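Local coordinates for mosquitocidal toxin (Lysinibacillus sphaericus, PDB 2VSE), which is toxic to mosquitoes, probably by ADP-ribosylating target proteins through an enzymatic domain that is followed by several ricin-B-type lectin domains, at residues N282-L287 with Y299-F304; E272-N277 with E409-Q414; K308-Y313 with Y323-P328; Y498-R503 with R512-R517. All coordinates share one frame; numbering follows the deposited sequence.

Overall arrangement
Contacts 1, 2 and 3 belong to one ricin-B-type beta-trefoil, and contact 4 to the next trefoil along the chain. Contact 2 joins strands far apart in sequence, and the hairpins of contacts 1 and 3 lie inside the loop it closes. The centre of contact 2 is about 11 Å from that of contact 1 and equally far from that of contact 3; contacts 2 and 3 share strands of a single sheet. Contact 4 repeats the tryptophan-asparagine packing of contact 3, with about 20 Å between their centres. It meets contact 1 at about 15 Å between centres, where R517 NH1 binds the G303 carbonyl oxygen and links the two lectin domains.

Contact 1: N282-L287 with Y299-F304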
# COMPACT_ATOMS: atom_id res chain seq x y z
N ASN A 282 12.16 8.65 -25.89
CA ASN A 282 10.86 9.18 -26.26
C ASN A 282 10.43 8.76 -27.67
O ASN A 282 9.26 8.90 -28.03
CB ASN A 282 10.85 10.70 -26.14
CG ASN A 282 11.16 11.20 -24.73
OD1 ASN A 282 10.82 10.56 -23.72
ND2 ASN A 282 11.81 12.35 -24.65
N ILE A 283 11.38 8.24 -28.46
CA ILE A 283 11.13 7.86 -29.86
C ILE A 283 11.08 6.34 -30.05
O ILE A 283 11.86 5.60 -29.45
CB ILE A 283 12.16 8.51 -30.83
CG1 ILE A 283 13.52 7.81 -30.73
CG2 ILE A 283 12.29 10.01 -30.56
CD1 ILE A 283 14.55 8.22 -31.79
N VAL A 284 10.15 5.88 -30.88
CA VAL A 284 9.95 4.44 -31.06
C VAL A 284 9.95 4.07 -32.53
O VAL A 284 9.71 4.92 -33.39
CB VAL A 284 8.63 3.94 -30.40
CG1 VAL A 284 8.74 3.95 -28.87
CG2 VAL A 284 7.42 4.75 -30.87
N VAL A 285 10.24 2.79 -32.80
CA VAL A 285 10.13 2.20 -34.13
C VAL A 285 8.67 2.22 -34.55
O VAL A 285 7.82 1.65 -33.87
CB VAL A 285 10.65 0.74 -34.16
CG1 VAL A 285 10.52 0.16 -35.56
CG2 VAL A 285 12.09 0.64 -33.69
N THR A 286 8.39 2.88 -35.67
CA THR A 286 7.01 3.06 -36.10
C THR A 286 6.84 2.87 -37.59
O THR A 286 7.63 3.40 -38.38
CB THR A 286 6.43 4.43 -35.62
OG1 THR A 286 5.64 5.01 -36.66
CG2 THR A 286 7.52 5.39 -35.26
N LEU A 287 5.80 2.12 -37.98
CA LEU A 287 5.49 1.93 -39.39
C LEU A 287 4.66 3.09 -39.91
O LEU A 287 3.56 3.36 -39.41
CB LEU A 287 4.78 0.59 -39.62
CG LEU A 287 4.47 0.22 -41.08
CD1 LEU A 287 5.73 0.09 -41.94
CD2 LEU A 287 3.63 -1.05 -41.13
N TYR A 299 9.62 7.84 -34.56
CA TYR A 299 8.67 8.92 -34.30
C TYR A 299 8.50 9.03 -32.80
O TYR A 299 8.68 8.05 -32.07
CB TYR A 299 7.32 8.64 -34.96
CG TYR A 299 6.54 9.87 -35.32
CD1 TYR A 299 6.61 10.41 -36.60
CD2 TYR A 299 5.71 10.50 -34.38
CE1 TYR A 299 5.88 11.55 -36.94
CE2 TYR A 299 4.99 11.64 -34.71
CZ TYR A 299 5.08 12.16 -35.99
OH TYR A 299 4.36 13.29 -36.33
N LYS A 300 8.17 10.23 -32.34
CA LYS A 300 7.84 10.44 -30.94
C LYS A 300 6.71 9.49 -30.54
O LYS A 300 5.68 9.42 -31.21
CB LYS A 300 7.44 11.91 -30.73
CG LYS A 300 7.10 12.31 -29.31
CD LYS A 300 6.71 13.79 -29.26
CE LYS A 300 6.08 14.18 -27.95
NZ LYS A 300 5.33 15.47 -28.09
N ASN A 301 6.94 8.74 -29.46
CA ASN A 301 5.96 7.81 -28.90
C ASN A 301 4.68 8.52 -28.43
O ASN A 301 4.74 9.38 -27.57
CB ASN A 301 6.59 7.01 -27.74
CG ASN A 301 5.81 5.73 -27.40
OD1 ASN A 301 4.84 5.38 -28.07
ND2 ASN A 301 6.25 5.03 -26.36
N PHE A 302 3.55 8.16 -29.05
CA PHE A 302 2.23 8.59 -28.59
C PHE A 302 1.35 7.36 -28.33
O PHE A 302 0.15 7.48 -28.13
CB PHE A 302 1.52 9.48 -29.62
CG PHE A 302 2.10 10.85 -29.77
CD1 PHE A 302 1.59 11.92 -29.04
CD2 PHE A 302 3.13 11.09 -30.67
CE1 PHE A 302 2.11 13.20 -29.19
CE2 PHE A 302 3.65 12.38 -30.82
CZ PHE A 302 3.14 13.43 -30.08
N GLY A 303 1.96 6.18 -28.35
CA GLY A 303 1.25 4.93 -28.15
C GLY A 303 0.22 4.58 -29.21
O GLY A 303 -0.83 4.03 -28.90
N PHE A 304 0.53 4.90 -30.46
CA PHE A 304 -0.29 4.50 -31.60
C PHE A 304 -0.10 3.01 -31.89
O PHE A 304 0.97 2.46 -31.64
CB PHE A 304 0.12 5.30 -32.83
CG PHE A 304 -0.36 6.72 -32.82
CD1 PHE A 304 -1.70 7.02 -33.04
CD2 PHE A 304 0.54 7.77 -32.65
CE1 PHE A 304 -2.14 8.34 -33.05
CE2 PHE A 304 0.11 9.08 -32.67
CZ PHE A 304 -1.24 9.37 -32.86
O HOH W 1 7.26 10.22 -26.51
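V284 and Y299 pair across an antiparallel beta hairpin, strands 283-287 and 294-300, near the start of a ricin-B-type beta-trefoil. The hairpin illustrates how the end of a strand can pass into a loop through an Asx turn, made here by N301. V284 and Y299 form a hydrogen-bonded pair, V284 N reaching Y299 O at 2.9 Å and Y299 N returning to V284 O at 3.1 Å. I283 and K300 follow as a non-hydrogen-bonded pair. One step further, N301 N donates to N282 O at 2.7 Å, and a water donates to N282 O and to N301 O, linking the two residues a second time.

Two side-chain meetings fill in around this frame. T286 CG2 lies against Y299 CB at 3.3 Å, a close approach on the side where V284 also projects. V284 sets its two methyls against the amide of N301, CG1 lying 3.7 Å from ND2 and CG2 nearer OD1. That amide is swung away from its own backbone N (chi1 -161°), which leaves it beside the chain that follows. Q274 NE2, from the adjoining strand 271-277, binds OD1, while K300 carries its ammonium across to F539 O of the next lectin domain. G303 N closes the Asx turn, meeting N301 OD1 at 3.0 Å from above the amide plane, 42° out of it.

Contact 2: E272-N277 with E409-Q414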
# COMPACT_ATOMS: atom_id res chain seq x y z
N GLU A 272 3.36 -8.47 -27.55
CA GLU A 272 3.34 -7.10 -28.04
C GLU A 272 4.35 -6.25 -27.28
O GLU A 272 4.35 -6.22 -26.05
CB GLU A 272 1.95 -6.51 -27.89
CG GLU A 272 1.81 -5.14 -28.49
CD GLU A 272 0.44 -4.59 -28.28
OE1 GLU A 272 0.05 -4.38 -27.12
OE2 GLU A 272 -0.26 -4.36 -29.29
N TYR A 273 5.20 -5.56 -28.04
CA TYR A 273 6.25 -4.73 -27.48
C TYR A 273 6.30 -3.39 -28.18
O TYR A 273 5.76 -3.23 -29.29
CB TYR A 273 7.61 -5.40 -27.67
CG TYR A 273 7.79 -6.71 -26.94
CD1 TYR A 273 8.23 -6.73 -25.60
CD2 TYR A 273 7.57 -7.93 -27.58
CE1 TYR A 273 8.41 -7.92 -24.92
CE2 TYR A 273 7.74 -9.13 -26.90
CZ TYR A 273 8.17 -9.12 -25.58
OH TYR A 273 8.35 -10.31 -24.90
N GLN A 274 6.96 -2.43 -27.54
CA GLN A 274 7.45 -1.24 -28.22
C GLN A 274 8.97 -1.29 -28.27
O GLN A 274 9.62 -1.80 -27.35
CB GLN A 274 6.98 0.03 -27.54
CG GLN A 274 5.54 0.33 -27.74
CD GLN A 274 5.23 1.78 -27.47
OE1 GLN A 274 5.24 2.23 -26.32
NE2 GLN A 274 4.98 2.53 -28.53
N ILE A 275 9.54 -0.77 -29.35
CA ILE A 275 11.00 -0.72 -29.51
C ILE A 275 11.47 0.73 -29.42
O ILE A 275 11.13 1.57 -30.27
CB ILE A 275 11.45 -1.43 -30.81
CG1 ILE A 275 10.81 -2.82 -30.90
CG2 ILE A 275 12.95 -1.56 -30.85
CD1 ILE A 275 10.80 -3.44 -32.29
N LYS A 276 12.24 1.02 -28.37
CA LYS A 276 12.66 2.39 -28.06
C LYS A 276 14.16 2.55 -28.24
O LYS A 276 14.93 1.70 -27.80
CB LYS A 276 12.34 2.73 -26.60
CG LYS A 276 10.90 2.49 -26.20
CD LYS A 276 10.63 3.13 -24.86
CE LYS A 276 9.15 3.04 -24.51
NZ LYS A 276 8.93 3.57 -23.14
N ASN A 277 14.57 3.65 -28.86
CA ASN A 277 15.99 3.89 -29.06
C ASN A 277 16.69 4.33 -27.78
O ASN A 277 16.09 4.99 -26.94
CB ASN A 277 16.23 4.89 -30.20
CG ASN A 277 17.67 4.89 -30.66
OD1 ASN A 277 18.55 5.47 -30.01
ND2 ASN A 277 17.93 4.23 -31.78
N GLU A 409 10.40 -3.05 -24.84
CA GLU A 409 9.52 -2.83 -23.70
C GLU A 409 8.15 -3.48 -23.88
O GLU A 409 7.48 -3.25 -24.88
CB GLU A 409 9.35 -1.32 -23.42
CG GLU A 409 8.51 -1.04 -22.19
CD GLU A 409 8.27 0.45 -21.92
OE1 GLU A 409 9.25 1.24 -21.92
OE2 GLU A 409 7.10 0.81 -21.68
N LYS A 410 7.76 -4.29 -22.90
CA LYS A 410 6.46 -4.95 -22.91
C LYS A 410 5.33 -3.93 -22.77
O LYS A 410 5.37 -3.09 -21.88
CB LYS A 410 6.37 -5.99 -21.78
CG LYS A 410 5.00 -6.66 -21.63
CD LYS A 410 4.68 -7.57 -22.82
CE LYS A 410 3.20 -7.94 -22.90
NZ LYS A 410 2.42 -7.02 -23.80
N THR A 411 4.34 -3.99 -23.65
CA THR A 411 3.21 -3.08 -23.53
C THR A 411 2.37 -3.54 -22.37
O THR A 411 2.25 -4.75 -22.13
CB THR A 411 2.36 -3.00 -24.81
OG1 THR A 411 1.95 -4.32 -25.20
CG2 THR A 411 3.13 -2.33 -25.94
N ASN A 412 1.80 -2.57 -21.66
CA ASN A 412 1.06 -2.82 -20.44
C ASN A 412 -0.01 -1.76 -20.25
O ASN A 412 0.29 -0.57 -20.28
CB ASN A 412 2.03 -2.87 -19.25
CG ASN A 412 1.35 -2.73 -17.93
OD1 ASN A 412 0.42 -3.48 -17.61
ND2 ASN A 412 1.80 -1.77 -17.13
N TYR A 413 -1.25 -2.18 -20.03
CA TYR A 413 -2.39 -1.27 -20.05
C TYR A 413 -3.14 -1.19 -18.73
O TYR A 413 -3.60 -0.12 -18.34
CB TYR A 413 -3.35 -1.64 -21.19
CG TYR A 413 -2.65 -1.70 -22.52
CD1 TYR A 413 -2.34 -0.52 -23.21
CD2 TYR A 413 -2.27 -2.92 -23.08
CE1 TYR A 413 -1.68 -0.56 -24.41
CE2 TYR A 413 -1.60 -2.96 -24.28
CZ TYR A 413 -1.32 -1.78 -24.95
OH TYR A 413 -0.67 -1.82 -26.15
N GLN A 414 -3.27 -2.33 -18.05
CA GLN A 414 -4.02 -2.35 -16.81
C GLN A 414 -3.11 -1.94 -15.67
O GLN A 414 -2.59 -2.75 -14.89
CB GLN A 414 -4.68 -3.69 -16.56
CG GLN A 414 -5.78 -3.55 -15.57
CD GLN A 414 -6.46 -4.84 -15.27
OE1 GLN A 414 -5.93 -5.93 -15.52
NE2 GLN A 414 -7.66 -4.74 -14.72
O HOH W 2 5.72 0.21 -23.96
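E409, E272 and T411 bury the most surface here, and their two carboxylates and one hydroxyl do most of the polar work. E409 runs fully extended from a CG turned away from the backbone N (chi1 -177°), which carries its carboxylate along to K276. The salt bridge between K276 NZ and E409 OE1 is short at 2.6 Å, and the ammonium comes from above the carboxylate plane, 39° out of it. Between the same strands, Q274 and E409 form a hydrogen-bonded pair, the bond from Q274 N to E409 O measuring 2.8 Å.

Strands 271-277 and 406-410, the first and last of this beta-trefoil, are joined by these bonds, as in the barrel closure of ricin-B-type domains. Past K410 the chain leaves the strand, yet T411 and Y413 still turn back to E272.

The E272 carboxylate receives both hydroxyls on a single oxygen. T411 OG1 donates at 2.7 Å to E272 OE1, which accepts on its anti lone pair, while Y413 OH donates to the same OE1 at 2.8 Å from 47° above the carboxylate plane. The tyrosine hydroxyl is in turn bound by K308 NZ, so a lysine stands behind the second donor. The main-chain oxygen of E272 is shared as well: T411 N donates to E272 O at 3.3 Å, and K410, its chain bent at chi2 and chi4, brings NZ to E272 O at 3.1 Å on a lone pair. The same K410 NZ also donates to T411 O at 2.8 Å.

Contact 3: K308-Y313 with Y323-P328; sequences KWNIKY and YNRETP
W309 and N324 meet on one face of the antiparallel hairpin 309-314/319-324 of the beta-trefoil, with W309 supplying the tryptophan of the QxW signature of ricin-B lectins. The indole leans over the partner strand because CG sits beside the backbone N (chi1 -55°). N324 answers from the other strand, its CG turned away from the backbone N (chi1 -165°) to bring the amide over the ring: ND2 lies 3.4 Å above the indole plane, offset toward the rim, and the amide stands almost upright on it. Its CB adds an off-centre CH-pi contact, 4.2 Å from the centroid of the six-membered ring of W309. Both ends of this amide are held, OD1 accepting from T327 N at 3.2 Å in an Asx motif and ND2 binding N306 O. Indole NE1 donates to V285 O of the neighbouring hairpin.

The opposite face carries N310, K312 and Y323. N310 and Y323 exchange backbone bonds, N310 N to Y323 O at 2.7 Å and Y323 N to N310 O at 2.9 Å. That N310 O also lies at the edge of the phenol ring, as does K312 CB, 3.9 Å from Y323 CE2. The Y323 hydroxyl is hydrogen-bonded to E350.

R325 is bent at both chi2 and chi3, and its aliphatic part consequently lies across the N310 amide, with CD 3.5 Å from ND2. The guanidinium and amide planes are tilted by 35°, and NH1 has a long, weak ion pair with E272 OE2. The last backbone bond between the two segments runs from R325 N to K308 O at 2.8 Å.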
# COMPACT_ATOMS: atom_id res chain seq x y z
N LYS A 308 3.58 -0.20 -32.33
CA LYS A 308 3.69 -1.43 -31.55
C LYS A 308 3.92 -2.63 -32.49
O LYS A 308 3.40 -2.66 -33.61
CB LYS A 308 2.43 -1.65 -30.70
CG LYS A 308 2.06 -0.49 -29.77
CD LYS A 308 0.73 -0.75 -29.10
CE LYS A 308 0.17 0.51 -28.45
NZ LYS A 308 -1.14 0.23 -27.81
N TRP A 309 4.70 -3.59 -32.03
CA TRP A 309 5.10 -4.72 -32.86
C TRP A 309 4.92 -6.00 -32.09
O TRP A 309 5.18 -6.06 -30.88
CB TRP A 309 6.57 -4.59 -33.29
CG TRP A 309 6.87 -3.30 -33.98
CD1 TRP A 309 7.12 -2.09 -33.39
CD2 TRP A 309 6.94 -3.07 -35.39
NE1 TRP A 309 7.34 -1.12 -34.34
CE2 TRP A 309 7.23 -1.70 -35.58
CE3 TRP A 309 6.78 -3.89 -36.52
CZ2 TRP A 309 7.36 -1.12 -36.86
CZ3 TRP A 309 6.91 -3.31 -37.79
CH2 TRP A 309 7.21 -1.94 -37.95
N ASN A 310 4.43 -7.02 -32.79
CA ASN A 310 4.41 -8.37 -32.25
C ASN A 310 5.72 -9.05 -32.60
O ASN A 310 6.04 -9.21 -33.77
CB ASN A 310 3.25 -9.18 -32.81
CG ASN A 310 1.95 -8.92 -32.07
OD1 ASN A 310 0.86 -9.17 -32.62
ND2 ASN A 310 2.03 -8.44 -30.83
N ILE A 311 6.48 -9.42 -31.58
CA ILE A 311 7.76 -10.08 -31.83
C ILE A 311 7.53 -11.58 -31.70
O ILE A 311 6.96 -12.03 -30.71
CB ILE A 311 8.88 -9.57 -30.88
CG1 ILE A 311 9.11 -8.07 -31.11
CG2 ILE A 311 10.16 -10.37 -31.08
CD1 ILE A 311 10.18 -7.46 -30.23
N LYS A 312 7.95 -12.32 -32.72
CA LYS A 312 7.72 -13.76 -32.79
C LYS A 312 9.03 -14.48 -33.06
O LYS A 312 9.70 -14.21 -34.06
CB LYS A 312 6.72 -14.09 -33.90
CG LYS A 312 6.17 -15.50 -33.84
CD LYS A 312 5.57 -15.93 -35.18
CE LYS A 312 4.80 -17.25 -35.06
NZ LYS A 312 3.73 -17.17 -34.00
N TYR A 313 9.38 -15.40 -32.15
CA TYR A 313 10.63 -16.14 -32.22
C TYR A 313 10.52 -17.39 -33.09
O TYR A 313 9.49 -18.08 -33.09
CB TYR A 313 11.06 -16.54 -30.81
CG TYR A 313 12.37 -17.29 -30.68
CD1 TYR A 313 13.56 -16.77 -31.20
CD2 TYR A 313 12.43 -18.50 -29.98
CE1 TYR A 313 14.77 -17.45 -31.04
CE2 TYR A 313 13.64 -19.19 -29.82
CZ TYR A 313 14.80 -18.66 -30.35
OH TYR A 313 15.98 -19.33 -30.19
N TYR A 323 6.19 -8.10 -36.49
CA TYR A 323 4.96 -7.77 -37.21
C TYR A 323 4.37 -6.52 -36.62
O TYR A 323 4.22 -6.42 -35.39
CB TYR A 323 3.92 -8.87 -37.05
CG TYR A 323 4.35 -10.23 -37.52
CD1 TYR A 323 4.06 -10.66 -38.81
CD2 TYR A 323 5.04 -11.11 -36.67
CE1 TYR A 323 4.43 -11.92 -39.25
CE2 TYR A 323 5.42 -12.38 -37.11
CZ TYR A 323 5.11 -12.77 -38.40
OH TYR A 323 5.49 -14.01 -38.86
N ASN A 324 4.00 -5.57 -37.47
CA ASN A 324 3.35 -4.36 -36.97
C ASN A 324 1.99 -4.70 -36.39
O ASN A 324 1.30 -5.58 -36.90
CB ASN A 324 3.21 -3.31 -38.07
CG ASN A 324 2.88 -1.95 -37.51
OD1 ASN A 324 1.74 -1.51 -37.59
ND2 ASN A 324 3.87 -1.29 -36.91
N ARG A 325 1.60 -4.00 -35.33
CA ARG A 325 0.31 -4.25 -34.70
C ARG A 325 -0.88 -3.66 -35.43
O ARG A 325 -1.92 -4.30 -35.54
CB ARG A 325 0.33 -3.85 -33.23
CG ARG A 325 0.93 -4.96 -32.39
CD ARG A 325 -0.11 -5.82 -31.64
NE ARG A 325 -1.43 -5.86 -32.24
CZ ARG A 325 -2.54 -6.19 -31.58
NH1 ARG A 325 -2.49 -6.49 -30.28
NH2 ARG A 325 -3.71 -6.21 -32.21
N GLU A 326 -0.71 -2.44 -35.93
CA GLU A 326 -1.71 -1.77 -36.76
C GLU A 326 -1.96 -2.53 -38.08
O GLU A 326 -3.11 -2.70 -38.50
CB GLU A 326 -1.26 -0.33 -37.02
CG GLU A 326 -1.96 0.39 -38.15
CD GLU A 326 -3.10 1.27 -37.71
OE1 GLU A 326 -3.40 1.36 -36.50
OE2 GLU A 326 -3.72 1.89 -38.60
N THR A 327 -0.88 -3.00 -38.70
CA THR A 327 -0.98 -3.73 -39.97
C THR A 327 -0.19 -5.04 -39.84
O THR A 327 0.94 -5.14 -40.34
CB THR A 327 -0.46 -2.87 -41.16
OG1 THR A 327 -0.96 -1.52 -41.02
CG2 THR A 327 -0.91 -3.45 -42.51
N PRO A 328 -0.80 -6.05 -39.18
CA PRO A 328 -0.14 -7.33 -38.83
C PRO A 328 0.46 -8.09 -40.01
O PRO A 328 1.42 -8.84 -39.80
CB PRO A 328 -1.27 -8.14 -38.17
CG PRO A 328 -2.26 -7.12 -37.73
CD PRO A 328 -2.22 -6.04 -38.75

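Contact 4: Y498-R503 with R512-R517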
# COMPACT_ATOMS: atom_id res chain seq x y z
N TYR A 498 -12.79 6.96 -23.23
CA TYR A 498 -11.88 6.04 -22.57
C TYR A 498 -10.46 6.57 -22.58
O TYR A 498 -10.06 7.28 -23.50
CB TYR A 498 -11.94 4.66 -23.21
CG TYR A 498 -13.18 3.89 -22.83
CD1 TYR A 498 -13.16 2.97 -21.78
CD2 TYR A 498 -14.37 4.08 -23.53
CE1 TYR A 498 -14.29 2.27 -21.42
CE2 TYR A 498 -15.51 3.38 -23.19
CZ TYR A 498 -15.47 2.48 -22.13
OH TYR A 498 -16.62 1.79 -21.80
N TRP A 499 -9.69 6.21 -21.57
CA TRP A 499 -8.38 6.80 -21.34
C TRP A 499 -7.33 5.74 -21.06
O TRP A 499 -7.55 4.80 -20.27
CB TRP A 499 -8.42 7.82 -20.19
CG TRP A 499 -9.39 8.94 -20.45
CD1 TRP A 499 -10.71 8.95 -20.17
CD2 TRP A 499 -9.10 10.19 -21.08
NE1 TRP A 499 -11.27 10.12 -20.58
CE2 TRP A 499 -10.31 10.91 -21.13
CE3 TRP A 499 -7.93 10.78 -21.59
CZ2 TRP A 499 -10.40 12.19 -21.68
CZ3 TRP A 499 -8.02 12.05 -22.15
CH2 TRP A 499 -9.25 12.75 -22.19
N LEU A 500 -6.19 5.90 -21.72
CA LEU A 500 -5.05 5.05 -21.56
C LEU A 500 -4.23 5.68 -20.46
O LEU A 500 -3.83 6.84 -20.57
CB LEU A 500 -4.24 5.01 -22.87
CG LEU A 500 -4.88 4.30 -24.08
CD1 LEU A 500 -4.22 4.73 -25.37
CD2 LEU A 500 -4.87 2.78 -23.91
N ILE A 501 -4.02 4.91 -19.39
CA ILE A 501 -3.34 5.40 -18.21
C ILE A 501 -1.94 4.78 -18.15
O ILE A 501 -1.78 3.59 -17.90
CB ILE A 501 -4.15 5.13 -16.93
CG1 ILE A 501 -5.51 5.84 -17.00
CG2 ILE A 501 -3.40 5.62 -15.72
CD1 ILE A 501 -6.47 5.57 -15.82
N GLU A 502 -0.93 5.59 -18.39
CA GLU A 502 0.43 5.12 -18.52
C GLU A 502 1.21 5.60 -17.31
O GLU A 502 1.13 6.78 -16.95
CB GLU A 502 1.06 5.65 -19.81
CG GLU A 502 0.15 5.51 -21.03
CD GLU A 502 0.62 6.30 -22.24
OE1 GLU A 502 1.30 7.33 -22.09
OE2 GLU A 502 0.29 5.89 -23.36
N ARG A 503 1.96 4.69 -16.69
CA ARG A 503 2.71 4.98 -15.49
C ARG A 503 4.10 5.49 -15.84
O ARG A 503 4.83 4.81 -16.57
CB ARG A 503 2.80 3.73 -14.61
CG ARG A 503 3.47 3.95 -13.25
CD ARG A 503 3.34 2.74 -12.33
NE ARG A 503 3.95 1.54 -12.90
CZ ARG A 503 3.31 0.39 -13.15
NH1 ARG A 503 2.02 0.26 -12.88
NH2 ARG A 503 3.98 -0.62 -13.69
N ARG A 512 -4.23 9.48 -21.33
CA ARG A 512 -4.15 9.70 -22.77
C ARG A 512 -5.45 9.23 -23.40
O ARG A 512 -5.92 8.12 -23.13
CB ARG A 512 -2.95 8.93 -23.33
CG ARG A 512 -2.77 8.98 -24.85
CD ARG A 512 -1.63 8.06 -25.37
NE ARG A 512 -0.38 8.22 -24.63
CZ ARG A 512 0.51 9.19 -24.81
NH1 ARG A 512 0.32 10.12 -25.75
NH2 ARG A 512 1.60 9.24 -24.05
N ASN A 513 -6.02 10.07 -24.26
CA ASN A 513 -7.27 9.71 -24.91
C ASN A 513 -7.13 8.49 -25.82
O ASN A 513 -6.25 8.44 -26.67
CB ASN A 513 -7.85 10.89 -25.67
CG ASN A 513 -9.22 10.59 -26.19
OD1 ASN A 513 -9.38 10.27 -27.38
ND2 ASN A 513 -10.21 10.63 -25.32
N TYR A 514 -8.02 7.51 -25.64
CA TYR A 514 -7.97 6.26 -26.41
C TYR A 514 -8.12 6.49 -27.91
O TYR A 514 -7.41 5.86 -28.71
CB TYR A 514 -9.04 5.28 -25.93
CG TYR A 514 -9.09 4.01 -26.76
CD1 TYR A 514 -8.24 2.94 -26.46
CD2 TYR A 514 -9.97 3.89 -27.85
CE1 TYR A 514 -8.27 1.79 -27.22
CE2 TYR A 514 -10.00 2.73 -28.61
CZ TYR A 514 -9.14 1.68 -28.29
OH TYR A 514 -9.15 0.53 -29.02
N GLU A 515 -9.03 7.39 -28.29
CA GLU A 515 -9.31 7.58 -29.69
C GLU A 515 -8.40 8.59 -30.37
O GLU A 515 -8.10 8.45 -31.55
CB GLU A 515 -10.78 7.89 -29.92
CG GLU A 515 -11.19 7.59 -31.31
CD GLU A 515 -12.62 7.18 -31.41
OE1 GLU A 515 -13.45 8.04 -31.81
OE2 GLU A 515 -12.91 5.99 -31.09
N ASN A 516 -7.96 9.61 -29.62
CA ASN A 516 -7.05 10.63 -30.14
C ASN A 516 -5.78 10.62 -29.29
O ASN A 516 -5.66 11.37 -28.29
CB ASN A 516 -7.73 12.00 -30.11
CG ASN A 516 -9.08 12.00 -30.81
OD1 ASN A 516 -9.16 12.08 -32.04
ND2 ASN A 516 -10.15 11.92 -30.03
N ARG A 517 -4.83 9.77 -29.68
CA ARG A 517 -3.69 9.45 -28.81
C ARG A 517 -2.59 10.51 -28.69
O ARG A 517 -1.72 10.42 -27.82
CB ARG A 517 -3.12 8.08 -29.17
CG ARG A 517 -4.17 7.01 -28.97
CD ARG A 517 -3.61 5.65 -29.03
NE ARG A 517 -4.70 4.69 -28.98
CZ ARG A 517 -4.56 3.40 -29.25
NH1 ARG A 517 -3.37 2.92 -29.57
NH2 ARG A 517 -5.60 2.60 -29.19
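The W499 indole receives N513 over one face, ND2 standing 3.8 Å above the plane, with the amide nearly perpendicular to the ring; at the indole edge, in plane, lies R512 N. The R512 guanidinium is bound at its edges. E502 is gripped side-on, R512 NE reaching E502 OE2 at 2.7 Å and R512 NH2 reaching E502 OE1 at 2.8 Å on the syn lone pair, although the two planes are tilted by 42°. R512 NH1 meets R517 O at 2.9 Å, almost straight along the carbonyl, and F539 adds a cation-pi contact. L500 CD1 rests on one face of the R517 guanidinium, 3.6 Å from NE, while Y514 O accepts from that NE in the guanidinium plane.

N513 OD1 accepts from N516 N at 2.7 Å, an Asx motif, and from N516 ND2, which lies above the N513 amide plane; with N513 ND2 bound to D496 O, both ends of the amide lying over the indole are held. R517 NH1 reaches the preceding trefoil by a salt bridge to E305.

The backbones pair through L500 N to R512 O (2.6 Å), R512 N to L500 O and Y514 N to Y498 O. In this beta-trefoil, strands 498-503 and 509-513 thus form a hairpin in an antiparallel sheet: 509-513 is an outermost strand, and 498-503 lies between it and strand 464-469.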